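Local coordinates for protein reducing end xylose-releasing exo-oligoxylanase (Bacillus halodurans, PDB 1WU4) that hydrolyses xylooligosaccharides of three or more units, releasing xylose from the reducing end with inversion of anomeric configuration, at residues A[48-52]-A[87-91]; A[164-168]-A[177-181]; A[235-240]-A[290-295]. The protein carries 1 engineered substitution. All blocks are in the same frame, centred on the assembly; numbering follows the deposited sequence.

Contact 1 of 3, residues A[48-52]-A[87-91]; sequences IYYEV and IFDRI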
loop_
_atom_site.group_PDB
_atom_site.type_symbol
_atom_site.label_atom_id
_atom_site.label_comp_id
_atom_site.label_asym_id
_atom_site.label_seq_id
_atom_site.Cartn_x
_atom_site.Cartn_y
_atom_site.Cartn_z
ATOM N N ILE A 48 6.876 6.796 -14.003
ATOM C CA ILE A 48 6.588 7.576 -12.806
ATOM C C ILE A 48 7.815 7.837 -11.931
ATOM O O ILE A 48 7.743 8.606 -10.974
ATOM C CB ILE A 48 5.509 6.883 -11.949
ATOM C CG1 ILE A 48 5.992 5.490 -11.536
ATOM C CG2 ILE A 48 4.213 6.781 -12.745
ATOM C CD1 ILE A 48 5.013 4.727 -10.662
ATOM N N TYR A 49 8.933 7.194 -12.252
ATOM C CA TYR A 49 10.168 7.362 -11.490
ATOM C C TYR A 49 11.136 8.274 -12.234
ATOM O O TYR A 49 11.411 8.068 -13.416
ATOM C CB TYR A 49 10.821 5.996 -11.247
ATOM C CG TYR A 49 12.245 6.060 -10.735
ATOM C CD1 TYR A 49 12.538 6.574 -9.470
ATOM C CD2 TYR A 49 13.305 5.612 -11.523
ATOM C CE1 TYR A 49 13.850 6.640 -9.006
ATOM C CE2 TYR A 49 14.617 5.672 -11.071
ATOM C CZ TYR A 49 14.884 6.187 -9.812
ATOM O OH TYR A 49 16.183 6.245 -9.361
ATOM N N TYR A 50 11.661 9.272 -11.529
ATOM C CA TYR A 50 12.594 10.230 -12.114
ATOM C C TYR A 50 13.907 10.281 -11.346
ATOM O O TYR A 50 13.926 10.405 -10.120
ATOM C CB TYR A 50 11.952 11.617 -12.146
ATOM C CG TYR A 50 10.746 11.683 -13.053
ATOM C CD1 TYR A 50 10.880 12.005 -14.403
ATOM C CD2 TYR A 50 9.474 11.381 -12.571
ATOM C CE1 TYR A 50 9.776 12.022 -15.251
ATOM C CE2 TYR A 50 8.366 11.392 -13.409
ATOM C CZ TYR A 50 8.522 11.713 -14.747
ATOM O OH TYR A 50 7.427 11.720 -15.578
ATOM N N GLU A 51 15.007 10.187 -12.080
ATOM C CA GLU A 51 16.329 10.213 -11.480
ATOM C C GLU A 51 16.904 11.626 -11.503
ATOM O O GLU A 51 16.788 12.338 -12.502
ATOM C CB GLU A 51 17.248 9.253 -12.237
ATOM C CG GLU A 51 18.112 8.389 -11.343
ATOM C CD GLU A 51 18.506 7.087 -12.010
ATOM O OE1 GLU A 51 19.176 7.135 -13.063
ATOM O OE2 GLU A 51 18.140 6.014 -11.481
ATOM N N VAL A 52 17.515 12.027 -10.394
ATOM C CA VAL A 52 18.114 13.352 -10.277
ATOM C C VAL A 52 19.563 13.211 -9.826
ATOM O O VAL A 52 19.841 12.626 -8.780
ATOM C CB VAL A 52 17.352 14.221 -9.253
ATOM C CG1 VAL A 52 17.975 15.608 -9.179
ATOM C CG2 VAL A 52 15.886 14.318 -9.641
ATOM N N ILE A 87 18.096 2.335 -7.048
ATOM C CA ILE A 87 16.849 3.092 -7.103
ATOM C C ILE A 87 16.314 3.330 -5.691
ATOM O O ILE A 87 15.877 4.433 -5.360
ATOM C CB ILE A 87 15.797 2.339 -7.950
ATOM C CG1 ILE A 87 16.266 2.285 -9.408
ATOM C CG2 ILE A 87 14.442 3.017 -7.845
ATOM C CD1 ILE A 87 15.357 1.499 -10.328
ATOM N N PHE A 88 16.359 2.293 -4.862
ATOM C CA PHE A 88 15.892 2.390 -3.484
ATOM C C PHE A 88 16.581 3.545 -2.764
ATOM O O PHE A 88 15.926 4.395 -2.161
ATOM C CB PHE A 88 16.193 1.086 -2.740
ATOM C CG PHE A 88 15.623 1.029 -1.350
ATOM C CD1 PHE A 88 14.431 0.350 -1.103
ATOM C CD2 PHE A 88 16.274 1.648 -0.287
ATOM C CE1 PHE A 88 13.900 0.284 0.184
ATOM C CE2 PHE A 88 15.749 1.590 1.004
ATOM C CZ PHE A 88 14.558 0.905 1.241
ATOM N N ASP A 89 17.910 3.562 -2.829
ATOM C CA ASP A 89 18.702 4.596 -2.170
ATOM C C ASP A 89 18.452 5.998 -2.715
ATOM O O ASP A 89 18.441 6.965 -1.957
ATOM C CB ASP A 89 20.191 4.250 -2.260
ATOM C CG ASP A 89 20.576 3.101 -1.347
ATOM O OD1 ASP A 89 21.720 2.606 -1.452
ATOM O OD2 ASP A 89 19.735 2.694 -0.514
ATOM N N ARG A 90 18.255 6.113 -4.025
ATOM C CA ARG A 90 17.986 7.416 -4.620
ATOM C C ARG A 90 16.685 7.987 -4.053
ATOM O O ARG A 90 16.612 9.164 -3.697
ATOM C CB ARG A 90 17.879 7.299 -6.144
ATOM C CG ARG A 90 19.221 7.254 -6.876
ATOM C CD ARG A 90 19.008 6.981 -8.360
ATOM N NE ARG A 90 20.250 6.991 -9.132
ATOM C CZ ARG A 90 20.855 8.091 -9.570
ATOM N NH1 ARG A 90 20.339 9.286 -9.317
ATOM N NH2 ARG A 90 21.977 7.992 -10.272
ATOM N N ILE A 91 15.662 7.142 -3.957
ATOM C CA ILE A 91 14.363 7.563 -3.439
ATOM C C ILE A 91 14.416 7.871 -1.941
ATOM O O ILE A 91 13.910 8.902 -1.491
ATOM C CB ILE A 91 13.293 6.472 -3.690
ATOM C CG1 ILE A 91 13.089 6.280 -5.197
ATOM C CG2 ILE A 91 11.980 6.861 -3.019
ATOM C CD1 ILE A 91 12.198 5.100 -5.551
HETATM O O HOH W 1 20.022 4.311 -10.335
#

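Contact 2 of 3, residues A[164-168]-A[177-181]; sequences TCVHN and MWNRD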
loop_
_atom_site.group_PDB
_atom_site.type_symbol
_atom_site.label_atom_id
_atom_site.label_comp_id
_atom_site.label_asym_id
_atom_site.label_seq_id
_atom_site.Cartn_x
_atom_site.Cartn_y
_atom_site.Cartn_z
ATOM N N THR A 164 8.543 6.306 16.824
ATOM C CA THR A 164 7.818 7.569 16.788
ATOM C C THR A 164 6.328 7.326 16.546
ATOM O O THR A 164 5.477 7.902 17.223
ATOM C CB THR A 164 8.365 8.482 15.673
ATOM O OG1 THR A 164 9.776 8.656 15.856
ATOM C CG2 THR A 164 7.681 9.841 15.708
ATOM N N CYS A 165 6.022 6.464 15.580
ATOM C CA CYS A 165 4.636 6.149 15.245
ATOM C C CYS A 165 3.814 5.673 16.437
ATOM O O CYS A 165 2.620 5.948 16.516
ATOM C CB CYS A 165 4.587 5.084 14.148
ATOM S SG CYS A 165 5.197 5.634 12.540
ATOM N N VAL A 166 4.456 4.965 17.359
ATOM C CA VAL A 166 3.759 4.439 18.527
ATOM C C VAL A 166 3.847 5.316 19.775
ATOM O O VAL A 166 2.865 5.461 20.506
ATOM C CB VAL A 166 4.300 3.031 18.897
ATOM C CG1 VAL A 166 3.618 2.514 20.157
ATOM C CG2 VAL A 166 4.074 2.070 17.745
ATOM N N HIS A 167 5.012 5.918 19.998
ATOM C CA HIS A 167 5.250 6.710 21.201
ATOM C C HIS A 167 5.226 8.231 21.130
ATOM O O HIS A 167 5.333 8.890 22.165
ATOM C CB HIS A 167 6.580 6.268 21.810
ATOM C CG HIS A 167 6.587 4.838 22.251
ATOM N ND1 HIS A 167 6.123 4.439 23.486
ATOM C CD2 HIS A 167 6.954 3.708 21.603
ATOM C CE1 HIS A 167 6.204 3.124 23.580
ATOM N NE2 HIS A 167 6.703 2.656 22.451
ATOM N N ASN A 168 5.089 8.797 19.936
ATOM C CA ASN A 168 5.082 10.254 19.813
ATOM C C ASN A 168 4.037 10.873 20.739
ATOM O O ASN A 168 2.904 10.399 20.822
ATOM C CB ASN A 168 4.795 10.671 18.370
ATOM C CG ASN A 168 5.399 12.019 18.023
ATOM O OD1 ASN A 168 4.949 12.693 17.096
ATOM N ND2 ASN A 168 6.436 12.410 18.754
ATOM N N MET A 177 0.753 7.753 15.467
ATOM C CA MET A 177 -0.018 7.456 14.266
ATOM C C MET A 177 -0.985 6.301 14.490
ATOM O O MET A 177 -1.781 5.971 13.614
ATOM C CB MET A 177 0.906 7.148 13.091
ATOM C CG MET A 177 1.586 8.383 12.533
ATOM S SD MET A 177 2.491 8.037 11.027
ATOM C CE MET A 177 2.654 9.679 10.353
ATOM N N TRP A 178 -0.894 5.690 15.667
ATOM C CA TRP A 178 -1.781 4.599 16.061
ATOM C C TRP A 178 -2.416 5.006 17.375
ATOM O O TRP A 178 -1.746 5.572 18.240
ATOM C CB TRP A 178 -1.000 3.297 16.289
ATOM C CG TRP A 178 -0.880 2.428 15.082
ATOM C CD1 TRP A 178 -1.600 1.298 14.807
ATOM C CD2 TRP A 178 -0.004 2.625 13.970
ATOM N NE1 TRP A 178 -1.224 0.783 13.590
ATOM C CE2 TRP A 178 -0.246 1.579 13.054
ATOM C CE3 TRP A 178 0.964 3.589 13.657
ATOM C CZ2 TRP A 178 0.446 1.468 11.841
ATOM C CZ3 TRP A 178 1.650 3.481 12.454
ATOM C CH2 TRP A 178 1.387 2.428 11.560
ATOM N N ASN A 179 -3.707 4.738 17.525
ATOM C CA ASN A 179 -4.369 5.045 18.782
ATOM C C ASN A 179 -3.889 3.934 19.711
ATOM O O ASN A 179 -4.030 2.751 19.399
ATOM C CB ASN A 179 -5.886 5.005 18.614
ATOM C CG ASN A 179 -6.620 5.205 19.921
ATOM O OD1 ASN A 179 -6.664 4.306 20.761
ATOM N ND2 ASN A 179 -7.191 6.392 20.106
ATOM N N ARG A 180 -3.305 4.315 20.841
ATOM C CA ARG A 180 -2.764 3.345 21.788
ATOM C C ARG A 180 -3.792 2.441 22.459
ATOM O O ARG A 180 -3.468 1.324 22.864
ATOM C CB ARG A 180 -1.946 4.074 22.857
ATOM C CG ARG A 180 -0.751 4.832 22.297
ATOM C CD ARG A 180 0.295 3.880 21.736
ATOM N NE ARG A 180 0.971 3.127 22.789
ATOM C CZ ARG A 180 1.797 3.667 23.681
ATOM N NH1 ARG A 180 2.367 2.907 24.606
ATOM N NH2 ARG A 180 2.061 4.966 23.646
ATOM N N ASP A 181 -5.029 2.914 22.567
ATOM C CA ASP A 181 -6.076 2.132 23.209
ATOM C C ASP A 181 -6.708 1.080 22.304
ATOM O O ASP A 181 -6.887 -0.064 22.720
ATOM C CB ASP A 181 -7.162 3.058 23.761
ATOM C CG ASP A 181 -6.632 4.009 24.814
ATOM O OD1 ASP A 181 -5.966 3.535 25.757
ATOM O OD2 ASP A 181 -6.882 5.227 24.701
#

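Contact 3 of 3, residues A[235-240]-A[290-295]; sequences HPETGL and KIQAFF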
loop_
_atom_site.group_PDB
_atom_site.type_symbol
_atom_site.label_atom_id
_atom_site.label_comp_id
_atom_site.label_asym_id
_atom_site.label_seq_id
_atom_site.Cartn_x
_atom_site.Cartn_y
_atom_site.Cartn_z
ATOM N N HIS A 235 -18.775 -3.223 3.787
ATOM C CA HIS A 235 -20.217 -3.448 3.728
ATOM C C HIS A 235 -20.476 -4.952 3.691
ATOM O O HIS A 235 -19.843 -5.677 2.925
ATOM C CB HIS A 235 -20.813 -2.766 2.494
ATOM C CG HIS A 235 -22.308 -2.720 2.498
ATOM N ND1 HIS A 235 -23.087 -3.760 2.039
ATOM C CD2 HIS A 235 -23.167 -1.780 2.957
ATOM C CE1 HIS A 235 -24.363 -3.462 2.216
ATOM N NE2 HIS A 235 -24.438 -2.266 2.772
ATOM N N PRO A 236 -21.420 -5.439 4.515
ATOM C CA PRO A 236 -21.733 -6.870 4.567
ATOM C C PRO A 236 -22.250 -7.526 3.294
ATOM O O PRO A 236 -22.106 -8.735 3.126
ATOM C CB PRO A 236 -22.735 -6.958 5.714
ATOM C CG PRO A 236 -23.451 -5.659 5.624
ATOM C CD PRO A 236 -22.323 -4.673 5.394
ATOM N N GLU A 237 -22.842 -6.743 2.399
ATOM C CA GLU A 237 -23.377 -7.302 1.161
ATOM C C GLU A 237 -22.468 -7.105 -0.050
ATOM O O GLU A 237 -22.203 -8.048 -0.799
ATOM C CB GLU A 237 -24.749 -6.693 0.860
ATOM C CG GLU A 237 -25.732 -6.770 2.017
ATOM C CD GLU A 237 -25.913 -8.180 2.539
ATOM O OE1 GLU A 237 -26.283 -9.065 1.739
ATOM O OE2 GLU A 237 -25.687 -8.404 3.749
ATOM N N THR A 238 -21.982 -5.882 -0.231
ATOM C CA THR A 238 -21.129 -5.543 -1.368
ATOM C C THR A 238 -19.642 -5.739 -1.113
ATOM O O THR A 238 -18.865 -5.895 -2.056
ATOM C CB THR A 238 -21.297 -4.082 -1.761
ATOM O OG1 THR A 238 -20.799 -3.263 -0.695
ATOM C CG2 THR A 238 -22.762 -3.754 -2.006
ATOM N N GLY A 239 -19.252 -5.702 0.157
ATOM C CA GLY A 239 -17.852 -5.851 0.511
ATOM C C GLY A 239 -17.079 -4.552 0.337
ATOM O O GLY A 239 -15.880 -4.505 0.611
ATOM N N LEU A 240 -17.764 -3.496 -0.092
ATOM C CA LEU A 240 -17.118 -2.203 -0.321
ATOM C C LEU A 240 -16.812 -1.443 0.967
ATOM O O LEU A 240 -17.654 -1.349 1.860
ATOM C CB LEU A 240 -17.997 -1.330 -1.223
ATOM C CG LEU A 240 -18.421 -1.927 -2.569
ATOM C CD1 LEU A 240 -19.286 -0.916 -3.304
ATOM C CD2 LEU A 240 -17.200 -2.295 -3.401
ATOM N N LYS A 290 -17.454 -11.052 -2.430
ATOM C CA LYS A 290 -18.473 -10.004 -2.413
ATOM C C LYS A 290 -18.103 -8.855 -3.349
ATOM O O LYS A 290 -18.925 -8.410 -4.157
ATOM C CB LYS A 290 -18.661 -9.450 -0.996
ATOM C CG LYS A 290 -19.288 -10.416 -0.004
ATOM C CD LYS A 290 -19.371 -9.783 1.377
ATOM C CE LYS A 290 -19.793 -10.800 2.423
ATOM N NZ LYS A 290 -19.783 -10.220 3.795
ATOM N N ILE A 291 -16.869 -8.369 -3.236
ATOM C CA ILE A 291 -16.418 -7.269 -4.077
ATOM C C ILE A 291 -16.443 -7.664 -5.550
ATOM O O ILE A 291 -16.957 -6.927 -6.393
ATOM C CB ILE A 291 -14.980 -6.831 -3.726
ATOM C CG1 ILE A 291 -14.911 -6.337 -2.281
ATOM C CG2 ILE A 291 -14.536 -5.724 -4.677
ATOM C CD1 ILE A 291 -13.506 -5.952 -1.842
ATOM N N GLN A 292 -15.888 -8.831 -5.858
ATOM C CA GLN A 292 -15.860 -9.282 -7.240
ATOM C C GLN A 292 -17.273 -9.525 -7.770
ATOM O O GLN A 292 -17.568 -9.214 -8.923
ATOM C CB GLN A 292 -14.978 -10.529 -7.365
ATOM C CG GLN A 292 -13.513 -10.245 -7.009
ATOM C CD GLN A 292 -12.577 -11.401 -7.324
ATOM O OE1 GLN A 292 -13.001 -12.553 -7.440
ATOM N NE2 GLN A 292 -11.287 -11.098 -7.444
ATOM N N ALA A 293 -18.154 -10.058 -6.929
ATOM C CA ALA A 293 -19.528 -10.288 -7.356
ATOM C C ALA A 293 -20.174 -8.946 -7.704
ATOM O O ALA A 293 -20.913 -8.833 -8.683
ATOM C CB ALA A 293 -20.318 -10.984 -6.250
ATOM N N PHE A 294 -19.882 -7.923 -6.905
ATOM C CA PHE A 294 -20.442 -6.601 -7.139
ATOM C C PHE A 294 -20.037 -6.034 -8.498
ATOM O O PHE A 294 -20.840 -5.390 -9.176
ATOM C CB PHE A 294 -20.000 -5.631 -6.043
ATOM C CG PHE A 294 -20.556 -4.250 -6.211
ATOM C CD1 PHE A 294 -21.889 -3.986 -5.919
ATOM C CD2 PHE A 294 -19.760 -3.219 -6.701
ATOM C CE1 PHE A 294 -22.424 -2.717 -6.112
ATOM C CE2 PHE A 294 -20.287 -1.944 -6.899
ATOM C CZ PHE A 294 -21.622 -1.693 -6.604
ATOM N N PHE A 295 -18.792 -6.275 -8.896
ATOM C CA PHE A 295 -18.299 -5.759 -10.167
ATOM C C PHE A 295 -18.444 -6.706 -11.354
ATOM O O PHE A 295 -18.155 -6.326 -12.489
ATOM C CB PHE A 295 -16.835 -5.332 -10.010
ATOM C CG PHE A 295 -16.666 -4.050 -9.246
ATOM C CD1 PHE A 295 -17.048 -2.840 -9.816
ATOM C CD2 PHE A 295 -16.165 -4.051 -7.946
ATOM C CE1 PHE A 295 -16.939 -1.645 -9.105
ATOM C CE2 PHE A 295 -16.051 -2.864 -7.224
ATOM C CZ PHE A 295 -16.440 -1.658 -7.804
HETATM O O HOH W 2 -21.600 -8.545 -3.546
#

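Contact 1 of 3, residues A[48-52]-A[87-91]
Y49 holds its CG anti to the backbone N (chi1 167°) and R90 runs extended from CG to NE, which brings the phenol of strand 49-52 and the arginine of helix 85-99 together at about a right angle. The short segments carrying them cross at 76°, their axes 9.7 Å apart. The meeting point is the phenol oxygen: OH of Y49 lies 3.1 Å from CD of R90, with that methylene at the ring's edge and near its plane. I87 approaches differently, laying CG2 over one face of the ring, 3.8 Å from CZ of Y49, in a CH-pi contact displaced toward the rim. I91 comes in obliquely, its CG1 being 3.9 Å from CE1 of Y49, while F40 of helix 25-40 also meets the tyrosine ring.

The polar half of the contact converges on OE2 of E51. Through its anti lone pair it accepts a hydrogen bond from the phenol, 2.9 Å from OH of Y49 to OE2 of E51. CG of E51 lies over one face of the guanidinium and the carboxylate stacks on it, planes 26° apart; OE2 of E51 is well out of the guanidinium plane, and its 3.3 Å salt bridge to NE of R90 rests on charge alone. A water supplies the directed link, accepting from NE of R90 at 2.9 Å and donating to OE2 of E51 at 2.8 Å. The far end of the arginine is engaged elsewhere: NH1 donates to the carbonyls of L56 and G53, where strand 49-52 leads on to its antiparallel partner 56-59, and thereby ties the helix to this hairpin.

Phenol, water and arginine together would be expected to stabilise the ionised form of E51, and the carboxylate in turn probably fixes the direction of the phenol O-H, while I87 covers one ring face.

Contact 2 of 3, residues A[164-168]-A[177-181]
M177 N donates to C165 O in the shortest polar bond of the contact, 2.8 Å long, with an N-H...O angle of 153°. The donor lies in the carbonyl plane and on a lone pair, so the last turn of helix 154-167 receives a directed bond from the returning chain. Beside it the side chains of C165 and its partners close up. SG of C165 rests 3.9 Å from SD of M177, and CB of C165 touches CZ3 of W178 at 3.8 Å. The cysteine sulfur stands at the edge of the indole, 5.5 Å from SG to the centroid of the W178 six-membered ring, a sulfur-aromatic contact; W219 and Y204 meet the same indole edge-to-face.

In the (alpha/alpha)6 barrel of glycoside hydrolase family 8 this is where a loop folds back on the end of the helix it has just left, and V166 reaches on to helix 216-233.

R180 curls against that helix end. Bends at chi2 (-67°) and chi3 (-70°) turn its chain so that CD comes 3.3 Å from V166 O and one guanidinium face lies over CG1 of V166, which is 3.8 Å from NE of R180. Its charge is met by E170 within the intervening loop, which forms a salt bridge with NH2 and also accepts from ND1 of H167. Replacing R180 by an alanine removes the guanidinium, which would probably cost E170 its salt bridge, leaving it the bond from H167, and open a gap beside CG1 of V166. H167 is further tethered through NE2 to D215, and its ring stands obliquely to the guanidinium, CE1 of H167 being 4.0 Å from NH1 of R180.

Contact 3 of 3, residues A[235-240]-A[290-295]
An ST turn at T238 shapes the loop that follows helix 216-233, and this loop lies against the last turns of helix 282-295, where CG2 of T238 touches CD1 of F294. OG1 of T238 accepts from L240 N at 3.1 Å and is also bonded to the carbonyl of I308. Just before it, ND1 of H235 receives the backbone N-H groups of both E237 and T238, which holds the turn; the carbonyls of P236, E237 and T238 lie near the helix.

K290 takes up one of them, P236 O. Its side chain, extended beyond CG, lies along the loop until NZ of K290 donates to P236 O at 2.8 Å, the donor tilted 32° from the carbonyl plane. A water then bridges the two backbones, donating to E237 O and, at 2.7 Å, to K290 O, which also takes the helical bond from F294 N. T238 O faces CA of I291 at 3.5 Å in a CA-H...O contact. The backbone comes nearest at G239, its CA 5.0 Å from CA of I291; its positive phi (81°) favours glycine, and a CB would clash with CB of K290.

L240 extends the apolar side that T238 begins, forking between two rings: CD1 lies over one face of F294, 4.1 Å from the ring centroid, in a CH-pi contact, and CD2 meets CE2 of F295 at 4.0 Å. CD2 of F294 in turn sits over the centre of the F295 ring. Y306 adds an edge-to-face contact to F294, and K298 a cation-pi one. The loop after helix 216-233 is thus one of the helix-to-helix connections of the (alpha/alpha)6 barrel, seated on helix 282-295.

How the contacts relate
The three contacts lie in series along the chain and do not touch, their centres being about 30 to 37 Å apart; contacts 1 and 3 fall on opposite sides of the chain's centre. Contact 2 is the buried one, made up of sulfur, indole, a backbone bond and the curled R180, whereas contacts 1 and 3 are partly buried and include water bridges. Each has a long cationic side chain: R90, R180 and K290. None shares a segment, yet common helices relate them: helix 127-144 touches F88 of segment 87-91 and M177 of contact 2, and helix 216-233 borders V166 before leading into the loop of contact 3. Contact 1 joins a hairpin to a helix; the others seat loops on helices.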